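Local structure of tail spike protein gp49 (Pseudomonas phage LKA1, 4RU4) at residues Thr43-Ala48 / Asp56-Gln61; Thr163-Gly168 / His332-Asp337; Val246-Ala249 / Asp253-Ile256. The protein forms the trimeric tailspike with which the phage probably degrades the O-specific polysaccharide of its Pseudomonas host by lyase action during virus entry. One frame throughout, in Å; residues are numbered along the deposited sequence. Where two conformers were deposited one is given.

Contact 1: residues Thr43-Ala48 / Asp56-Gln61; sequences TVYPHA and DWAALQ. With EDO (1,2-ethanediol), chain V.
With CG anti to its own carbonyl carbon (chi1 -52°), Tyr45 swings its ring from the end of helix 38-44 over Ala58 of helix 55-65, while Trp57, whose CG lies anti to the backbone N (chi1 167°), sends its indole out from helix 55-65 toward His47 and Ala48. The closest side-chain pairing is a CH-pi interaction: Ala58 CB sits 3.6 Å from the centroid of the Tyr45 ring and only 11° off its normal. Val44 CG1 covers the opposite face, so the phenol is sandwiched between a residue of its own segment and the helix. The rim of the ring also runs close to the helix backbone, with Tyr45 CD1 3.6 Å from Ala58 O. The indole meets the turn with its edge instead: His47 O lies near the ring plane, 3.5 Å from Trp57 CH2, and Ala48 CA comes to the same edge.

A type I turn from Tyr45 to Ala48, closed by the bond from Ala48 N to Tyr45 O, brings His47 O and Ala48 CA to the indole edge. No hydrogen bond joins the two segments directly. A 1,2-ethanediol molecule, probably from the crystallisation liquor, lodges between them; His47 N donates to its O2 at 2.7 Å, and its C1 rests against Ala58 O.

The polar ends of both aromatic residues are held by backbone carbonyls elsewhere, Tyr45 OH by Phe20 O and Trp57 NE1 by Gly82 O. Helix 55-65 has the turn after helix 38-44 against Ala58, and Leu60 against Tyr77 and Ile79 of strand 75-79 and Ile83 of strand 82-86.

Contact 2: residues Thr163-Gly168 / His332-Asp337; sequences TSYRAG and HGNAED
The backbones come closest where Tyr165, the centre of an inverse gamma turn in the loop before strand 168-177, lies opposite Asn334 in the type I turn from His332 to Ala335, their CA atoms 5.5 Å apart. Tyr165 makes nearly all of the contact from the side of residues 163-168. Its ring lies with one face on the turn: Asn334 CB makes a CH-pi contact 3.9 Å from the ring centroid, Asn334 N stands over the centre of the same face, and Gly333 CA approaches Tyr165 CE2 to 3.6 Å. Asn334 CG occupies the position between the backbone N and the carbonyl carbon (chi1 70°), which brings the amide above that same face, displaced past the CD1-CE1 bond and nearly parallel to the ring, the planes 9° apart. Gly333, with no side chain, lets the ring lie close on its backbone.

In fold terms, the contact docks a loop of the Ig-like part of the chain onto a turn of the parallel beta-helix of the pectin lyase-like region, a turn that leads into strand 335-336. The phenol oxygen reaches the edge of the His332 ring and lies 3.4 Å from His332 CB. Its hydrogen-bond partner is Glu376 OE1, which also accepts from Gly333 N, so a single carboxylate oxygen ties the tyrosine and the turn together from outside. The Asn334 amide has two partners: ND2 binds Gly298 O and donates to a water 3.1 Å away, and that water in turn donates to Arg166 O at 2.9 Å, bridging the two segments.

Contact 3: residues Val246-Ala249 / Asp253-Ile256; sequences VYFA and DAKI
Phe248 and Ala254 meet inside the right-handed parallel beta-helix expected of a pectin lyase-like protein, where strands 247-249 and 254-256 belong to successive faces of the coil. The chain turns a corner between them, and they run nearly antiparallel (170°) with axes 9.1 Å apart at closest approach, so they pack through side chains across the interior and share no hydrogen bond. The tight part is centred on Phe248. Its CG stands anti to the carbonyl carbon (chi1 -68°), which lays one ring face against the methyl of Ala254: the CB is 3.7 Å from the ring centroid and 18° off the normal. Ile256 comes to the edge of the same ring, with CB 4.1 Å from Phe248 CE2. Val225 and Val233 also touch Phe248, and Phe275 meets its ring at about 25°, making a hydrophobic filling between neighbouring coils.

Packing is thinner toward Val246, which reaches Ile256 tip to tip through a single methyl pair, Val246 CG2 to Ile256 CD1, 4.0 Å apart. On the outer side of strand 254-256, Lys255 points away from the interior and is partly exposed. There it packs on Asn285 of a neighbouring subunit, while Asp253 OD2 pairs with Arg232 of its own chain. Asp253 OD1 accepts Lys255 NZ through its syn lone pair, 3.0 Å away, in a salt bridge.

The three contacts are separate packing sites along an elongated chain. Contact 1 lies near the N-terminal end, its centre about 42 Å from that of the chain, and closes before the others open. Contact 3 is nested in the long loop that contact 2 closes; the centres of these two are about 17 Å apart and their nearest atoms about 9 Å. From contact 1, the centre of contact 3 is about 27 Å away and that of contact 2 about 40 Å. A bound sodium ion lies about 6 Å from the Tyr165 side chain, and one lies about 9 Å from that of Ala48. All lie away from the calcium site at Gly368 and Asp394.

Contact 1: residues Thr43-Ala48 / Asp56-Gln61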
loop_
_atom_site.group_PDB
_atom_site.type_symbol
_atom_site.label_atom_id
_atom_site.label_comp_id
_atom_site.label_asym_id
_atom_site.label_seq_id
_atom_site.Cartn_x
_atom_site.Cartn_y
_atom_site.Cartn_z
ATOM N N THR B 43 -43.171 -35.895 -5.320
ATOM C CA THR B 43 -42.516 -37.128 -4.919
ATOM C C THR B 43 -41.011 -37.038 -5.188
ATOM O O THR B 43 -40.210 -37.591 -4.450
ATOM C CB THR B 43 -43.094 -38.292 -5.699
ATOM O OG1 THR B 43 -44.454 -38.471 -5.271
ATOM C CG2 THR B 43 -42.303 -39.552 -5.436
ATOM N N VAL B 44 -40.641 -36.325 -6.245
ATOM C CA VAL B 44 -39.230 -36.180 -6.613
ATOM C C VAL B 44 -38.670 -34.888 -6.009
ATOM O O VAL B 44 -37.549 -34.875 -5.444
ATOM C CB VAL B 44 -39.051 -36.192 -8.141
ATOM C CG1 VAL B 44 -37.573 -35.974 -8.527
ATOM C CG2 VAL B 44 -39.598 -37.511 -8.743
ATOM N N TYR B 45 -39.447 -33.806 -6.111
ATOM C CA TYR B 45 -39.028 -32.494 -5.584
ATOM C C TYR B 45 -40.051 -31.963 -4.565
ATOM O O TYR B 45 -40.983 -31.256 -4.932
ATOM C CB TYR B 45 -38.903 -31.472 -6.714
ATOM C CG TYR B 45 -38.041 -31.906 -7.878
ATOM C CD1 TYR B 45 -36.659 -31.989 -7.749
ATOM C CD2 TYR B 45 -38.596 -32.198 -9.115
ATOM C CE1 TYR B 45 -35.860 -32.377 -8.806
ATOM C CE2 TYR B 45 -37.776 -32.593 -10.199
ATOM C CZ TYR B 45 -36.419 -32.672 -10.031
ATOM O OH TYR B 45 -35.586 -33.048 -11.086
ATOM N N PRO B 46 -39.885 -32.312 -3.285
ATOM C CA PRO B 46 -40.928 -31.991 -2.305
ATOM C C PRO B 46 -41.218 -30.507 -2.229
ATOM O O PRO B 46 -42.348 -30.132 -1.963
ATOM C CB PRO B 46 -40.343 -32.493 -0.990
ATOM C CG PRO B 46 -39.342 -33.550 -1.411
ATOM C CD PRO B 46 -38.766 -33.072 -2.694
ATOM N N HIS B 47 -40.247 -29.655 -2.516
ATOM C CA HIS B 47 -40.522 -28.230 -2.365
ATOM C C HIS B 47 -40.817 -27.485 -3.679
ATOM O O HIS B 47 -40.840 -26.257 -3.724
ATOM C CB HIS B 47 -39.434 -27.566 -1.505
ATOM C CG HIS B 47 -39.313 -28.173 -0.139
ATOM N ND1 HIS B 47 -40.405 -28.393 0.676
ATOM C CD2 HIS B 47 -38.239 -28.642 0.538
ATOM C CE1 HIS B 47 -40.007 -28.954 1.804
ATOM N NE2 HIS B 47 -38.698 -29.120 1.744
ATOM N N ALA B 48 -41.086 -28.237 -4.741
ATOM C CA ALA B 48 -41.656 -27.656 -5.950
ATOM C C ALA B 48 -43.017 -27.038 -5.611
ATOM O O ALA B 48 -43.799 -27.618 -4.852
ATOM C CB ALA B 48 -41.835 -28.737 -7.014
ATOM N N ASP B 56 -34.621 -27.135 -13.868
ATOM C CA ASP B 56 -33.277 -26.740 -13.423
ATOM C C ASP B 56 -33.325 -26.173 -12.016
ATOM O O ASP B 56 -32.441 -26.441 -11.200
ATOM C CB ASP B 56 -32.649 -25.694 -14.353
ATOM C CG ASP B 56 -32.263 -26.264 -15.721
ATOM O OD1 ASP B 56 -31.970 -27.477 -15.818
ATOM O OD2 ASP B 56 -32.262 -25.483 -16.699
ATOM N N TRP B 57 -34.357 -25.381 -11.730
ATOM C CA TRP B 57 -34.482 -24.829 -10.388
ATOM C C TRP B 57 -34.752 -25.940 -9.369
ATOM O O TRP B 57 -34.091 -26.024 -8.311
ATOM C CB TRP B 57 -35.582 -23.755 -10.302
ATOM C CG TRP B 57 -35.867 -23.463 -8.831
ATOM C CD1 TRP B 57 -35.176 -22.605 -8.013
ATOM C CD2 TRP B 57 -36.871 -24.080 -8.011
ATOM N NE1 TRP B 57 -35.700 -22.632 -6.743
ATOM C CE2 TRP B 57 -36.737 -23.536 -6.711
ATOM C CE3 TRP B 57 -37.865 -25.032 -8.251
ATOM C CZ2 TRP B 57 -37.552 -23.916 -5.672
ATOM C CZ3 TRP B 57 -38.695 -25.411 -7.207
ATOM C CH2 TRP B 57 -38.535 -24.849 -5.936
ATOM N N ALA B 58 -35.732 -26.782 -9.674
ATOM C CA ALA B 58 -36.072 -27.894 -8.790
ATOM C C ALA B 58 -34.831 -28.765 -8.506
ATOM O O ALA B 58 -34.559 -29.125 -7.356
ATOM C CB ALA B 58 -37.239 -28.738 -9.387
ATOM N N ALA B 59 -34.062 -29.067 -9.547
ATOM C CA ALA B 59 -32.852 -29.877 -9.387
ATOM C C ALA B 59 -31.768 -29.189 -8.540
ATOM O O ALA B 59 -31.152 -29.815 -7.665
ATOM C CB ALA B 59 -32.283 -30.295 -10.772
ATOM N N LEU B 60 -31.531 -27.906 -8.803
ATOM C CA LEU B 60 -30.493 -27.169 -8.090
ATOM C C LEU B 60 -30.893 -26.995 -6.650
ATOM O O LEU B 60 -30.084 -27.191 -5.758
ATOM C CB LEU B 60 -30.296 -25.791 -8.706
ATOM C CG LEU B 60 -29.263 -25.703 -9.814
ATOM C CD1 LEU B 60 -29.475 -24.396 -10.568
ATOM C CD2 LEU B 60 -27.874 -25.765 -9.192
ATOM N N GLN B 61 -32.155 -26.641 -6.422
ATOM C CA GLN B 61 -32.641 -26.492 -5.042
ATOM C C GLN B 61 -32.549 -27.806 -4.281
ATOM O O GLN B 61 -32.155 -27.821 -3.103
ATOM C CB GLN B 61 -34.079 -25.931 -4.981
ATOM C CG GLN B 61 -34.538 -25.639 -3.549
ATOM C CD GLN B 61 -33.721 -24.512 -2.912
ATOM O OE1 GLN B 61 -33.752 -23.371 -3.378
ATOM N NE2 GLN B 61 -32.972 -24.837 -1.864
HETATM C C1 EDO V . -36.272 -28.859 -4.845
HETATM O O1 EDO V . -37.175 -28.286 -5.770
HETATM C C2 EDO V . -36.931 -28.735 -3.487
HETATM O O2 EDO V . -37.649 -29.936 -3.233
#

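Contact 2: residues Thr163-Gly168 / His332-Asp337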
loop_
_atom_site.group_PDB
_atom_site.type_symbol
_atom_site.label_atom_id
_atom_site.label_comp_id
_atom_site.label_asym_id
_atom_site.label_seq_id
_atom_site.Cartn_x
_atom_site.Cartn_y
_atom_site.Cartn_z
ATOM N N THR B 163 -31.785 7.187 11.235
ATOM C CA THR B 163 -32.482 6.299 12.152
ATOM C C THR B 163 -31.800 4.945 12.315
ATOM O O THR B 163 -31.594 4.455 13.434
ATOM C CB THR B 163 -33.918 6.019 11.590
ATOM O OG1 THR B 163 -34.640 7.249 11.492
ATOM C CG2 THR B 163 -34.690 5.042 12.465
ATOM N N SER B 164 -31.475 4.341 11.183
ATOM C CA SER B 164 -30.987 2.970 11.137
ATOM C C SER B 164 -29.514 2.839 11.555
ATOM O O SER B 164 -28.972 1.734 11.593
ATOM C CB SER B 164 -31.166 2.403 9.725
ATOM O OG SER B 164 -30.369 3.155 8.804
ATOM N N TYR B 165 -28.856 3.960 11.840
ATOM C CA TYR B 165 -27.447 3.891 12.249
ATOM C C TYR B 165 -27.363 3.571 13.741
ATOM O O TYR B 165 -27.068 4.433 14.570
ATOM C CB TYR B 165 -26.697 5.196 11.918
ATOM C CG TYR B 165 -26.539 5.477 10.433
ATOM C CD1 TYR B 165 -26.819 4.507 9.472
ATOM C CD2 TYR B 165 -26.081 6.722 9.997
ATOM C CE1 TYR B 165 -26.665 4.772 8.107
ATOM C CE2 TYR B 165 -25.904 6.986 8.657
ATOM C CZ TYR B 165 -26.207 6.027 7.720
ATOM O OH TYR B 165 -26.020 6.343 6.393
ATOM N N ARG B 166 -27.640 2.316 14.070
ATOM C CA ARG B 166 -27.704 1.874 15.444
ATOM C C ARG B 166 -26.336 1.372 15.927
ATOM O O ARG B 166 -25.500 0.957 15.122
ATOM C CB ARG B 166 -28.769 0.781 15.578
ATOM C CG ARG B 166 -30.182 1.288 15.204
ATOM C CD ARG B 166 -31.294 0.391 15.776
ATOM N NE ARG B 166 -32.597 0.913 15.368
ATOM C CZ ARG B 166 -33.387 0.323 14.471
ATOM N NH1 ARG B 166 -33.029 -0.841 13.935
ATOM N NH2 ARG B 166 -34.549 0.875 14.135
ATOM N N ALA B 167 -26.140 1.398 17.238
ATOM C CA ALA B 167 -24.874 1.039 17.870
ATOM C C ALA B 167 -24.765 -0.458 18.088
ATOM O O ALA B 167 -25.767 -1.164 18.160
ATOM C CB ALA B 167 -24.720 1.770 19.224
ATOM N N GLY B 168 -23.532 -0.932 18.207
ATOM C CA GLY B 168 -23.257 -2.313 18.584
ATOM C C GLY B 168 -22.012 -2.753 17.830
ATOM O O GLY B 168 -21.374 -1.935 17.171
ATOM N N HIS B 332 -21.390 4.440 3.864
ATOM C CA HIS B 332 -22.425 5.254 4.534
ATOM C C HIS B 332 -21.987 5.717 5.939
ATOM O O HIS B 332 -20.951 5.279 6.471
ATOM C CB HIS B 332 -23.757 4.483 4.626
ATOM C CG HIS B 332 -24.560 4.528 3.370
ATOM N ND1 HIS B 332 -24.015 4.244 2.134
ATOM C CD2 HIS B 332 -25.866 4.816 3.153
ATOM C CE1 HIS B 332 -24.951 4.369 1.207
ATOM N NE2 HIS B 332 -26.085 4.701 1.799
ATOM N N GLY B 333 -22.755 6.627 6.536
ATOM C CA GLY B 333 -22.363 7.195 7.822
ATOM C C GLY B 333 -22.336 6.272 9.022
ATOM O O GLY B 333 -22.021 6.717 10.136
ATOM N N ASN B 334 -22.700 4.999 8.846
ATOM C CA ASN B 334 -22.494 4.070 9.954
ATOM C C ASN B 334 -21.225 3.224 9.826
ATOM O O ASN B 334 -21.170 2.108 10.343
ATOM C CB ASN B 334 -23.726 3.167 10.164
ATOM C CG ASN B 334 -23.900 2.151 9.036
ATOM O OD1 ASN B 334 -23.537 2.414 7.898
ATOM N ND2 ASN B 334 -24.457 0.981 9.361
ATOM N N ALA B 335 -20.213 3.741 9.120
ATOM C CA ALA B 335 -18.952 3.035 8.942
ATOM C C ALA B 335 -17.962 3.562 9.969
ATOM O O ALA B 335 -17.942 4.754 10.236
ATOM C CB ALA B 335 -18.392 3.251 7.511
ATOM N N GLU B 336 -17.149 2.683 10.550
ATOM C CA GLU B 336 -16.019 3.125 11.382
ATOM C C GLU B 336 -14.803 2.264 11.115
ATOM O O GLU B 336 -14.926 1.037 11.125
ATOM C CB GLU B 336 -16.363 3.073 12.870
ATOM C CG GLU B 336 -15.147 3.211 13.780
ATOM C CD GLU B 336 -15.488 3.383 15.259
ATOM O OE1 GLU B 336 -16.581 2.986 15.698
ATOM O OE2 GLU B 336 -14.639 3.922 15.994
ATOM N N ASP B 337 -13.636 2.878 10.881
ATOM C CA ASP B 337 -12.406 2.097 10.785
ATOM C C ASP B 337 -12.498 1.200 9.555
ATOM O O ASP B 337 -12.325 -0.011 9.629
ATOM C CB ASP B 337 -12.165 1.248 12.056
ATOM C CG ASP B 337 -10.779 0.605 12.086
ATOM O OD1 ASP B 337 -9.861 1.106 11.397
ATOM O OD2 ASP B 337 -10.600 -0.406 12.803
HETATM O O HOH W 1 -25.662 0.779 12.225
#

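Contact 3: residues Val246-Ala249 / Asp253-Ile256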
loop_
_atom_site.group_PDB
_atom_site.type_symbol
_atom_site.label_atom_id
_atom_site.label_comp_id
_atom_site.label_asym_id
_atom_site.label_seq_id
_atom_site.Cartn_x
_atom_site.Cartn_y
_atom_site.Cartn_z
ATOM N N VAL B 246 -24.024 -8.215 -5.149
ATOM C CA VAL B 246 -23.723 -9.078 -4.005
ATOM C C VAL B 246 -24.035 -8.272 -2.748
ATOM O O VAL B 246 -23.588 -7.138 -2.617
ATOM C CB VAL B 246 -22.230 -9.490 -3.980
ATOM C CG1 VAL B 246 -21.916 -10.361 -2.774
ATOM C CG2 VAL B 246 -21.875 -10.251 -5.258
ATOM N N TYR B 247 -24.804 -8.858 -1.842
ATOM C CA TYR B 247 -25.174 -8.178 -0.610
ATOM C C TYR B 247 -24.812 -9.068 0.557
ATOM O O TYR B 247 -25.397 -10.131 0.715
ATOM C CB TYR B 247 -26.681 -7.900 -0.611
ATOM C CG TYR B 247 -27.203 -6.986 0.490
ATOM C CD1 TYR B 247 -26.537 -6.839 1.699
ATOM C CD2 TYR B 247 -28.366 -6.261 0.302
ATOM C CE1 TYR B 247 -27.022 -5.996 2.706
ATOM C CE2 TYR B 247 -28.858 -5.416 1.287
ATOM C CZ TYR B 247 -28.180 -5.293 2.490
ATOM O OH TYR B 247 -28.681 -4.453 3.468
ATOM N N PHE B 248 -23.856 -8.617 1.374
ATOM C CA PHE B 248 -23.545 -9.257 2.637
ATOM C C PHE B 248 -24.248 -8.462 3.746
ATOM O O PHE B 248 -24.036 -7.249 3.872
ATOM C CB PHE B 248 -22.034 -9.253 2.913
ATOM C CG PHE B 248 -21.226 -10.127 1.974
ATOM C CD1 PHE B 248 -21.275 -11.500 2.069
ATOM C CD2 PHE B 248 -20.380 -9.554 1.042
ATOM C CE1 PHE B 248 -20.523 -12.320 1.213
ATOM C CE2 PHE B 248 -19.599 -10.354 0.177
ATOM C CZ PHE B 248 -19.664 -11.738 0.276
ATOM N N ALA B 249 -25.073 -9.141 4.548
ATOM C CA ALA B 249 -25.828 -8.463 5.610
ATOM C C ALA B 249 -25.474 -9.126 6.937
ATOM O O ALA B 249 -25.626 -10.341 7.073
ATOM C CB ALA B 249 -27.334 -8.556 5.354
ATOM N N ASP B 253 -16.495 -11.199 8.868
ATOM C CA ASP B 253 -15.399 -11.683 8.020
ATOM C C ASP B 253 -15.902 -12.228 6.667
ATOM O O ASP B 253 -15.423 -13.260 6.177
ATOM C CB ASP B 253 -14.553 -12.742 8.765
ATOM C CG ASP B 253 -13.391 -13.285 7.913
ATOM O OD1 ASP B 253 -12.737 -12.469 7.245
ATOM O OD2 ASP B 253 -13.150 -14.525 7.897
ATOM N N ALA B 254 -16.878 -11.549 6.071
ATOM C CA ALA B 254 -17.283 -11.895 4.712
ATOM C C ALA B 254 -16.153 -11.503 3.768
ATOM O O ALA B 254 -15.668 -10.377 3.824
ATOM C CB ALA B 254 -18.548 -11.152 4.334
ATOM N N LYS B 255 -15.736 -12.417 2.888
ATOM C CA LYS B 255 -14.730 -12.055 1.889
ATOM C C LYS B 255 -15.216 -12.388 0.481
ATOM O O LYS B 255 -15.602 -13.530 0.215
ATOM C CB LYS B 255 -13.408 -12.767 2.164
ATOM C CG LYS B 255 -12.652 -12.237 3.397
ATOM C CD LYS B 255 -11.248 -12.835 3.502
ATOM C CE LYS B 255 -10.456 -12.144 4.599
ATOM N NZ LYS B 255 -10.216 -13.050 5.728
ATOM N N ILE B 256 -15.179 -11.401 -0.414
ATOM C CA ILE B 256 -15.387 -11.672 -1.834
ATOM C C ILE B 256 -14.089 -11.365 -2.566
ATOM O O ILE B 256 -13.524 -10.273 -2.405
ATOM C CB ILE B 256 -16.540 -10.893 -2.445
ATOM C CG1 ILE B 256 -16.615 -11.162 -3.966
ATOM C CG2 ILE B 256 -16.420 -9.365 -2.192
ATOM C CD1 ILE B 256 -17.994 -10.834 -4.549
#